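Local coordinates for protein threonine phosphate decarboxylase-like enzyme (Sulfurospirillum multivorans, PDB 6OUX) that uses pyridoxal phosphate to decarboxylate L-serine O-phosphate to ethanolamine O-phosphate, a precursor in the biosynthesis of norcobamide cofactors, at residues Q113-Q118 with N235-K240; F147-N150 with S156-A159; L187-M192 with S226-D231; I194-L199 with I205-S210. One frame throughout, in Å; residues are numbered along the deposited sequence.

Contact 1: residues Q113-Q118 with N235-K240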
# COMPACT_ATOMS: atom_id res chain seq x y z
N GLN A 113 6.10 -10.06 7.34
CA GLN A 113 6.57 -9.12 8.33
C GLN A 113 5.50 -8.77 9.34
O GLN A 113 5.84 -8.72 10.54
CB GLN A 113 7.20 -7.89 7.64
CG GLN A 113 8.48 -8.34 6.92
CD GLN A 113 9.12 -7.36 5.93
OE1 GLN A 113 10.28 -7.56 5.51
NE2 GLN A 113 8.38 -6.32 5.53
N MET A 114 4.26 -8.54 8.91
CA MET A 114 3.07 -8.39 9.83
C MET A 114 2.87 -9.62 10.71
O MET A 114 2.74 -9.48 11.92
CB MET A 114 1.81 -8.03 9.05
CG MET A 114 0.45 -8.07 9.79
SD MET A 114 -1.03 -8.03 8.73
CE MET A 114 -1.11 -9.79 8.35
N LEU A 115 2.94 -10.83 10.14
CA LEU A 115 2.87 -12.04 10.92
C LEU A 115 3.95 -12.17 12.00
O LEU A 115 3.67 -12.55 13.14
CB LEU A 115 2.90 -13.28 9.99
CG LEU A 115 1.68 -13.44 9.07
CD1 LEU A 115 1.91 -14.58 8.09
CD2 LEU A 115 0.43 -13.67 9.90
N LEU A 116 5.18 -11.87 11.64
CA LEU A 116 6.29 -12.10 12.54
C LEU A 116 6.37 -11.04 13.64
O LEU A 116 7.00 -11.28 14.69
CB LEU A 116 7.60 -12.18 11.76
CG LEU A 116 7.80 -13.37 10.83
CD1 LEU A 116 9.20 -13.29 10.22
CD2 LEU A 116 7.66 -14.74 11.44
N GLN A 117 5.73 -9.89 13.44
CA GLN A 117 5.70 -8.85 14.46
C GLN A 117 4.68 -9.11 15.60
O GLN A 117 4.55 -8.34 16.54
CB GLN A 117 5.29 -7.51 13.83
CG GLN A 117 6.37 -6.78 13.07
CD GLN A 117 5.79 -5.56 12.32
OE1 GLN A 117 4.65 -5.58 11.83
NE2 GLN A 117 6.56 -4.49 12.24
N GLN A 118 3.88 -10.14 15.49
CA GLN A 118 2.82 -10.33 16.46
C GLN A 118 3.49 -10.81 17.75
O GLN A 118 4.57 -11.44 17.71
CB GLN A 118 1.76 -11.32 15.95
CG GLN A 118 1.18 -10.98 14.57
CD GLN A 118 0.42 -9.65 14.51
OE1 GLN A 118 0.90 -8.59 14.00
NE2 GLN A 118 -0.79 -9.70 15.02
N ASN A 235 -2.20 -25.82 11.09
CA ASN A 235 -1.16 -24.88 11.46
C ASN A 235 -0.51 -24.15 10.26
O ASN A 235 0.43 -23.40 10.46
CB ASN A 235 -0.05 -25.54 12.30
CG ASN A 235 0.69 -26.59 11.56
OD1 ASN A 235 0.23 -27.08 10.50
ND2 ASN A 235 1.75 -27.07 12.16
N VAL A 236 -0.97 -24.42 9.05
CA VAL A 236 -0.41 -23.79 7.87
C VAL A 236 -1.00 -22.40 7.58
O VAL A 236 -2.23 -22.21 7.54
CB VAL A 236 -0.49 -24.73 6.68
CG1 VAL A 236 -0.21 -24.03 5.33
CG2 VAL A 236 0.51 -25.86 6.89
N ILE A 237 -0.09 -21.51 7.23
CA ILE A 237 -0.39 -20.22 6.63
C ILE A 237 0.29 -20.14 5.27
O ILE A 237 1.51 -20.38 5.17
CB ILE A 237 0.08 -19.08 7.50
CG1 ILE A 237 -0.73 -19.04 8.79
CG2 ILE A 237 -0.07 -17.73 6.81
CD1 ILE A 237 -0.11 -18.28 9.93
N ILE A 238 -0.51 -19.91 4.24
CA ILE A 238 0.02 -19.75 2.89
C ILE A 238 0.13 -18.28 2.58
O ILE A 238 -0.80 -17.50 2.80
CB ILE A 238 -0.89 -20.43 1.83
CG1 ILE A 238 -1.07 -21.92 2.12
CG2 ILE A 238 -0.36 -20.21 0.42
CD1 ILE A 238 0.22 -22.74 2.11
N VAL A 239 1.28 -17.88 2.03
CA VAL A 239 1.41 -16.51 1.59
C VAL A 239 1.88 -16.50 0.13
O VAL A 239 2.72 -17.32 -0.24
CB VAL A 239 2.48 -15.75 2.45
CG1 VAL A 239 2.58 -14.34 1.98
CG2 VAL A 239 2.14 -15.73 3.90
N LYS A 240 1.38 -15.56 -0.67
CA LYS A 240 1.67 -15.56 -2.13
C LYS A 240 1.55 -14.16 -2.70
O LYS A 240 0.53 -13.49 -2.53
CB LYS A 240 0.74 -16.55 -2.87
CG LYS A 240 1.02 -16.60 -4.35
CD LYS A 240 0.51 -17.84 -5.06
CE LYS A 240 0.97 -17.83 -6.50
NZ LYS A 240 0.40 -16.62 -7.15
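The backbones of helix 108-116 and strand 236-241 come closest at Leu115 and Ile237, whose CA atoms stand 9.8 Å apart, a spacing that side chains alone can bridge. Leu115, on the helix, does so, its CA–CB bond directed at the strand. CG lies beside the backbone N and anti to the carbonyl carbon (chi1 -66°), which carries the branched end toward the strand. CD1 does the touching, meeting Ile237 CG2 at 3.9 Å. That branch of Ile237 stands anti to its own backbone N, and the two side chains run alongside each other, pointing opposite ways. The same Leu115 CD1 also reaches Val239 CG2, more loosely, at 4.4 Å. Ile237 CG2 and Val239 CG2 are themselves 4.2 Å apart, and the three methyls, all from buried residues, therefore form a nearly equilateral triangle, with one corner on the helix and two on the strand.

This is helix-on-sheet packing in the large domain of an aminotransferase-type PLP enzyme, where a central, mostly parallel seven-stranded sheet is flanked by helices. Alternation along the strand decides the partners: Ile237 and Val239 point to helix 108-116, while Ile238 between them points to the other face, toward Ser226 and Glu209. Leu115 also leans on Ile206 of the neighbouring strand 204-208 and on Lys262 of helix 260-266. Val239 packs in addition against Ile112 and Ala108, about one and two turns nearer the start of the same helix.

Contact 2: residues F147-N150 with S156-A159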
# COMPACT_ATOMS: atom_id res chain seq x y z
N PHE A 147 18.21 -22.62 9.95
CA PHE A 147 18.61 -23.91 9.35
C PHE A 147 19.48 -23.63 8.08
O PHE A 147 19.02 -22.95 7.18
CB PHE A 147 17.35 -24.69 8.95
CG PHE A 147 17.65 -26.06 8.40
CD1 PHE A 147 17.93 -27.11 9.27
CD2 PHE A 147 17.70 -26.29 7.04
CE1 PHE A 147 18.27 -28.35 8.79
CE2 PHE A 147 18.03 -27.54 6.55
CZ PHE A 147 18.31 -28.57 7.43
N PRO A 148 20.75 -24.13 8.03
CA PRO A 148 21.64 -23.82 6.88
C PRO A 148 21.41 -24.74 5.74
O PRO A 148 21.48 -25.91 5.92
CB PRO A 148 23.04 -24.02 7.46
CG PRO A 148 22.84 -25.05 8.55
CD PRO A 148 21.53 -24.68 9.17
N LEU A 149 21.05 -24.22 4.58
CA LEU A 149 21.03 -25.02 3.35
C LEU A 149 22.49 -25.21 2.96
O LEU A 149 23.31 -24.31 3.12
CB LEU A 149 20.33 -24.30 2.21
CG LEU A 149 18.81 -24.32 2.08
CD1 LEU A 149 18.07 -25.25 3.03
CD2 LEU A 149 18.20 -22.94 1.96
N ASN A 150 22.82 -26.34 2.38
CA ASN A 150 24.19 -26.49 2.01
C ASN A 150 24.42 -26.41 0.47
O ASN A 150 23.79 -27.12 -0.33
CB ASN A 150 24.69 -27.73 2.69
CG ASN A 150 25.92 -28.28 2.06
OD1 ASN A 150 27.00 -27.62 1.95
ND2 ASN A 150 25.80 -29.54 1.65
N SER A 156 19.69 -27.75 -1.69
CA SER A 156 18.54 -28.66 -1.61
C SER A 156 18.13 -28.79 -0.17
O SER A 156 18.97 -28.95 0.72
CB SER A 156 18.97 -30.05 -2.11
OG SER A 156 17.90 -30.93 -2.21
N PHE A 157 16.84 -28.68 0.04
CA PHE A 157 16.24 -28.70 1.36
C PHE A 157 16.10 -30.16 1.81
O PHE A 157 15.29 -30.94 1.25
CB PHE A 157 14.87 -28.03 1.22
CG PHE A 157 14.18 -27.85 2.50
CD1 PHE A 157 14.52 -26.81 3.33
CD2 PHE A 157 13.22 -28.76 2.89
CE1 PHE A 157 13.88 -26.66 4.55
CE2 PHE A 157 12.58 -28.63 4.08
CZ PHE A 157 12.89 -27.57 4.91
N ASP A 158 16.94 -30.55 2.76
CA ASP A 158 16.84 -31.88 3.34
C ASP A 158 15.72 -31.91 4.46
O ASP A 158 15.89 -31.36 5.58
CB ASP A 158 18.20 -32.30 3.86
CG ASP A 158 18.17 -33.65 4.59
OD1 ASP A 158 17.11 -34.08 5.07
OD2 ASP A 158 19.25 -34.27 4.67
N ALA A 159 14.61 -32.55 4.14
CA ALA A 159 13.35 -32.43 4.90
C ALA A 159 13.41 -33.15 6.27
O ALA A 159 12.88 -32.66 7.26
CB ALA A 159 12.21 -32.97 4.10
O HOH W 1 21.14 -28.47 1.99
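The connection between edge strand 143-148 and helix 159-169 folds back on itself, bringing Leu149 just past the strand opposite Phe157 just before the helix, with CA atoms 6.4 Å apart. Leu149 CD1 meets Phe157 CD1 at 3.9 Å, the methyl approaching the ring at a slant. Phe157 CG is anti to its backbone N (chi1 -175°), which turns the ring inward, where it also packs on Tyr162, Met127 and Leu187. Phe147 extends its ring in the same way: CZ comes within 4.1 Å of Asp158 O, and Tyr162 and Phe165 of the helix pack around it.

The loop begins a beta-alpha-beta crossover that runs through helix 159-169 to strand 173-177, and Asp158 is the N-cap of that helix, its OD1 accepting from Lys161 N. A single water joins the two backbones in place of a direct bond. It accepts from Asn150 N at 2.7 Å and donates to Ser156 O at 2.6 Å, spanning a gap too wide for a direct bond between Asn150 N and Ser156 O. Leu149, the buried member of the group, also touches Asn180, and its side chain lies about 7 Å from that of Asn181, a residue that binds O-phospho-L-serine.

Contact 3: residues L187-M192 with S226-D231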
# COMPACT_ATOMS: atom_id res chain seq x y z
N LEU A 187 10.54 -28.05 -3.28
CA LEU A 187 10.19 -29.29 -2.58
C LEU A 187 8.82 -29.76 -3.06
O LEU A 187 7.84 -28.98 -2.99
CB LEU A 187 10.07 -29.00 -1.08
CG LEU A 187 10.01 -30.25 -0.19
CD1 LEU A 187 11.33 -31.02 -0.28
CD2 LEU A 187 9.74 -29.85 1.24
N SER A 188 8.75 -31.01 -3.53
CA SER A 188 7.47 -31.60 -4.03
C SER A 188 6.33 -31.56 -3.04
O SER A 188 6.54 -31.52 -1.82
CB SER A 188 7.67 -33.08 -4.41
OG SER A 188 8.05 -33.83 -3.27
N LEU A 189 5.11 -31.63 -3.57
CA LEU A 189 3.93 -31.70 -2.72
C LEU A 189 4.05 -32.98 -1.88
O LEU A 189 3.76 -32.97 -0.69
CB LEU A 189 2.64 -31.73 -3.55
CG LEU A 189 2.09 -30.35 -3.92
CD1 LEU A 189 0.97 -30.38 -4.96
CD2 LEU A 189 1.63 -29.60 -2.66
N GLU A 190 4.49 -34.06 -2.50
CA GLU A 190 4.64 -35.31 -1.78
C GLU A 190 5.49 -35.10 -0.55
O GLU A 190 5.15 -35.57 0.54
CB GLU A 190 5.25 -36.39 -2.66
CG GLU A 190 5.61 -37.68 -1.91
CD GLU A 190 5.87 -38.86 -2.83
OE1 GLU A 190 6.88 -39.53 -2.64
OE2 GLU A 190 5.07 -39.11 -3.76
N LYS A 191 6.62 -34.45 -0.71
CA LYS A 191 7.55 -34.25 0.43
C LYS A 191 7.10 -33.18 1.42
O LYS A 191 7.37 -33.31 2.61
CB LYS A 191 8.94 -33.90 -0.06
CG LYS A 191 9.46 -34.93 -1.02
CD LYS A 191 10.44 -35.90 -0.40
CE LYS A 191 11.87 -35.49 -0.73
NZ LYS A 191 12.29 -35.96 -2.07
N MET A 192 6.43 -32.14 0.93
CA MET A 192 5.79 -31.16 1.81
C MET A 192 4.78 -31.84 2.75
O MET A 192 4.69 -31.44 3.92
CB MET A 192 5.08 -29.99 1.05
CG MET A 192 5.96 -28.85 0.58
SD MET A 192 7.06 -28.01 1.81
CE MET A 192 5.95 -27.92 3.06
N SER A 226 -0.35 -24.58 -3.28
CA SER A 226 -0.21 -25.02 -1.85
C SER A 226 -1.59 -24.87 -1.05
O SER A 226 -1.64 -25.09 0.19
CB SER A 226 0.90 -24.19 -1.15
OG SER A 226 2.13 -24.13 -1.82
N THR A 227 -2.71 -24.53 -1.75
CA THR A 227 -4.04 -24.50 -1.05
C THR A 227 -4.42 -25.86 -0.43
O THR A 227 -5.04 -25.87 0.66
CB THR A 227 -5.14 -24.02 -2.01
OG1 THR A 227 -4.80 -22.73 -2.50
CG2 THR A 227 -6.54 -23.88 -1.38
N VAL A 228 -4.10 -26.97 -1.11
CA VAL A 228 -4.23 -28.33 -0.56
C VAL A 228 -3.61 -28.45 0.83
O VAL A 228 -4.20 -29.03 1.73
CB VAL A 228 -3.63 -29.51 -1.39
CG1 VAL A 228 -4.43 -29.82 -2.61
CG2 VAL A 228 -2.19 -29.32 -1.81
N LEU A 229 -2.46 -27.84 1.01
CA LEU A 229 -1.79 -27.83 2.32
C LEU A 229 -2.51 -27.00 3.37
O LEU A 229 -2.67 -27.44 4.55
CB LEU A 229 -0.35 -27.40 2.20
CG LEU A 229 0.44 -28.08 1.12
CD1 LEU A 229 1.85 -27.42 1.09
CD2 LEU A 229 0.54 -29.60 1.28
N PHE A 230 -2.98 -25.83 2.96
CA PHE A 230 -3.82 -25.03 3.82
C PHE A 230 -5.06 -25.79 4.26
O PHE A 230 -5.40 -25.80 5.46
CB PHE A 230 -4.26 -23.73 3.10
CG PHE A 230 -5.17 -22.86 3.95
CD1 PHE A 230 -4.68 -22.28 5.05
CD2 PHE A 230 -6.50 -22.66 3.61
CE1 PHE A 230 -5.46 -21.45 5.82
CE2 PHE A 230 -7.31 -21.86 4.38
CZ PHE A 230 -6.80 -21.26 5.49
N ASP A 231 -5.69 -26.51 3.33
CA ASP A 231 -6.92 -27.21 3.69
C ASP A 231 -6.75 -28.40 4.65
O ASP A 231 -7.66 -28.67 5.46
CB ASP A 231 -7.68 -27.68 2.47
CG ASP A 231 -8.30 -26.57 1.69
OD1 ASP A 231 -8.47 -25.40 2.17
OD2 ASP A 231 -8.60 -26.92 0.54
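Leu229 is the bump here, and helix 189-198 supplies the hollow. The two methyls of Leu229 part to meet different walls: CD2 lies 4.1 Å from Leu189 CD2, while CD1 rests 4.1 Å from Met192 CB. His193 and Leu196, further along the same helix, complete the rim, so Leu229 sits in a hole bounded by residues i, i+3, i+4 and i+7, the definition of knobs-into-holes packing. The fit also works in reverse. Leu189 CD2 settles into the notch between Leu229 and Val228, reaching Val228 CG2 at 3.9 Å, with the Leu189 and Val228 side chains set roughly perpendicular. Met192 meets Leu229 mainly through CB, since bends at chi2 (-53°) and chi3 (-43°) curl the sulfur and CE toward the sheet.

Depth grades across this small interface, from the exposed Val228 at the outer lip to the buried Leu229 and Met192 beneath. Just ahead of helix 227-232, Ser226 OG is hydrogen-bonded to Glu209 OE1. Two helices lying side by side on one face of a central beta sheet, interlocked by aliphatic side chains, are typical of the three-layer alpha-beta-alpha large domain of aminotransferase-fold PLP enzymes.

Contact 4: residues I194-L199 with I205-S210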
# COMPACT_ATOMS: atom_id res chain seq x y z
N ILE A 194 4.74 -35.00 3.98
CA ILE A 194 5.57 -35.68 5.00
C ILE A 194 6.11 -34.73 6.04
O ILE A 194 5.92 -34.93 7.25
CB ILE A 194 6.73 -36.45 4.35
CG1 ILE A 194 6.16 -37.55 3.47
CG2 ILE A 194 7.67 -37.05 5.40
CD1 ILE A 194 7.17 -38.02 2.45
N LEU A 195 6.71 -33.64 5.59
CA LEU A 195 7.22 -32.59 6.50
C LEU A 195 6.12 -32.07 7.39
O LEU A 195 6.27 -32.03 8.64
CB LEU A 195 7.91 -31.48 5.71
CG LEU A 195 8.45 -30.24 6.47
CD1 LEU A 195 9.57 -29.59 5.67
CD2 LEU A 195 7.37 -29.20 6.83
N LEU A 196 4.98 -31.68 6.77
CA LEU A 196 3.88 -31.04 7.55
C LEU A 196 3.17 -32.00 8.51
O LEU A 196 2.75 -31.61 9.60
CB LEU A 196 2.81 -30.41 6.63
CG LEU A 196 3.30 -29.22 5.80
CD1 LEU A 196 2.24 -28.81 4.81
CD2 LEU A 196 3.71 -28.07 6.69
N LYS A 197 3.06 -33.24 8.14
CA LYS A 197 2.56 -34.20 9.10
C LYS A 197 3.43 -34.27 10.39
O LYS A 197 2.90 -34.23 11.51
CB LYS A 197 2.47 -35.58 8.48
CG LYS A 197 1.35 -35.66 7.47
CD LYS A 197 1.34 -37.02 6.79
CE LYS A 197 -0.09 -37.45 6.44
NZ LYS A 197 -0.87 -36.37 5.75
N ARG A 198 4.73 -34.37 10.18
CA ARG A 198 5.71 -34.44 11.28
C ARG A 198 5.78 -33.16 12.11
O ARG A 198 6.11 -33.21 13.32
CB ARG A 198 7.08 -34.78 10.71
CG ARG A 198 8.24 -34.83 11.68
CD ARG A 198 9.42 -35.63 11.12
NE ARG A 198 10.51 -35.64 12.08
CZ ARG A 198 11.75 -36.07 11.84
NH1 ARG A 198 12.11 -36.57 10.64
NH2 ARG A 198 12.66 -35.96 12.80
N LEU A 199 5.53 -32.02 11.48
CA LEU A 199 5.57 -30.73 12.19
C LEU A 199 4.23 -30.19 12.64
O LEU A 199 4.08 -28.99 12.87
CB LEU A 199 6.32 -29.71 11.36
CG LEU A 199 7.77 -30.14 11.07
CD1 LEU A 199 8.48 -29.02 10.32
CD2 LEU A 199 8.58 -30.46 12.34
N ILE A 205 3.15 -22.54 10.58
CA ILE A 205 4.05 -22.89 9.53
C ILE A 205 3.63 -22.03 8.33
O ILE A 205 2.57 -22.29 7.72
CB ILE A 205 4.01 -24.40 9.16
CG1 ILE A 205 4.42 -25.24 10.40
CG2 ILE A 205 4.90 -24.61 7.95
CD1 ILE A 205 4.39 -26.72 10.18
N ILE A 206 4.45 -21.01 8.08
CA ILE A 206 4.22 -20.01 7.06
C ILE A 206 4.92 -20.46 5.82
O ILE A 206 6.12 -20.74 5.85
CB ILE A 206 4.80 -18.64 7.44
CG1 ILE A 206 4.00 -18.08 8.63
CG2 ILE A 206 4.75 -17.72 6.23
CD1 ILE A 206 4.75 -17.01 9.38
N ILE A 207 4.16 -20.58 4.74
CA ILE A 207 4.75 -21.05 3.48
C ILE A 207 4.51 -19.98 2.44
O ILE A 207 3.35 -19.73 2.03
CB ILE A 207 4.10 -22.38 2.98
CG1 ILE A 207 4.17 -23.45 4.06
CG2 ILE A 207 4.80 -22.82 1.72
CD1 ILE A 207 3.46 -24.78 3.79
N ASP A 208 5.60 -19.38 1.99
CA ASP A 208 5.60 -18.41 0.88
C ASP A 208 5.73 -19.15 -0.46
O ASP A 208 6.84 -19.62 -0.85
CB ASP A 208 6.69 -17.36 1.08
CG ASP A 208 6.70 -16.31 -0.02
OD1 ASP A 208 5.90 -16.33 -0.98
OD2 ASP A 208 7.58 -15.44 0.09
N GLU A 209 4.61 -19.28 -1.15
CA GLU A 209 4.63 -19.93 -2.45
C GLU A 209 4.59 -18.95 -3.61
O GLU A 209 4.00 -19.25 -4.67
CB GLU A 209 3.43 -20.90 -2.56
CG GLU A 209 2.07 -20.21 -2.47
CD GLU A 209 0.94 -21.06 -2.99
OE1 GLU A 209 1.18 -22.30 -3.25
OE2 GLU A 209 -0.20 -20.50 -3.07
N SER A 210 5.20 -17.81 -3.43
CA SER A 210 5.14 -16.72 -4.42
C SER A 210 5.65 -17.13 -5.82
O SER A 210 5.25 -16.55 -6.85
CB SER A 210 5.90 -15.47 -3.93
OG SER A 210 5.22 -14.78 -2.88
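Leu196 and Leu199 of helix 189-198 lie over Ile205 and Ile207 of strand 204-208, the second half of a beta-alpha-beta unit that starts with strand 173-177. Followed in order, the helix first presents Leu195. It points to the strand but stops short of it, its side chain packing instead on Phe157 and Tyr162.

Leu196 makes the broadest reach. A chi1 of -66° swings CG away from the carbonyl carbon, and the branched end bends strandward although the CA–CB bond does not point there. CD2 lodges against two arms of Ile205, at 3.8 Å from CD1 and 3.9 Å from CG2. The other methyl, CD1, comes to 4.3 Å from Ile207 CD1, so one leucine spans two successive inward-facing strand residues. Arg198 turns aside to helix 159-169, where it forms salt bridges with Glu167 and Asp160.

At Leu199 the helical backbone is left behind, and contact tightens. Ile205 CD1, at the end of an extended chain, packs 3.7 Å from Leu199 CB and lies 3.5 Å from Leu199 O. All four aliphatic residues are buried, and the sheet face bearing Ile205 and Ile207 belongs to the parallel core of the large domain. The intervening Ile206 points to the opposite face, toward Leu115.

At the strand's end the chain bends in an Asx turn that starts at Asp208, whose OD1 receives two donors from one residue. Ser210 N approaches on the anti side, 35° out of the carboxylate plane, at 2.9 Å, while Ser210 OG donates to the syn lone pair of Asp208 OD1 across a short 2.5 Å.

How the contacts relate
Contacts 1 and 4 are fully buried and sandwich the sheet: neighbouring strands 236-241 and 204-208, paired through Ile237 O to Ile207 N and Val239 N to Ile207 O, send alternate residues to helices on opposite faces. Contact 3 lies on the same face as contact 4 and shares helix 189-198 with it; Leu229 and Met192 both reach Ile207 CD1, yet contact 3 has one exposed member, Val228. Contact 2 sits at the surface by the far edge strand, and it alone brings in a water bridge. Phe157 links it inward, touching Leu187 of contact 3 and Leu195 of contact 4. Contacts 1, 3 and 4 rest on aliphatic packing; contact 2 adds aromatic rings and a water.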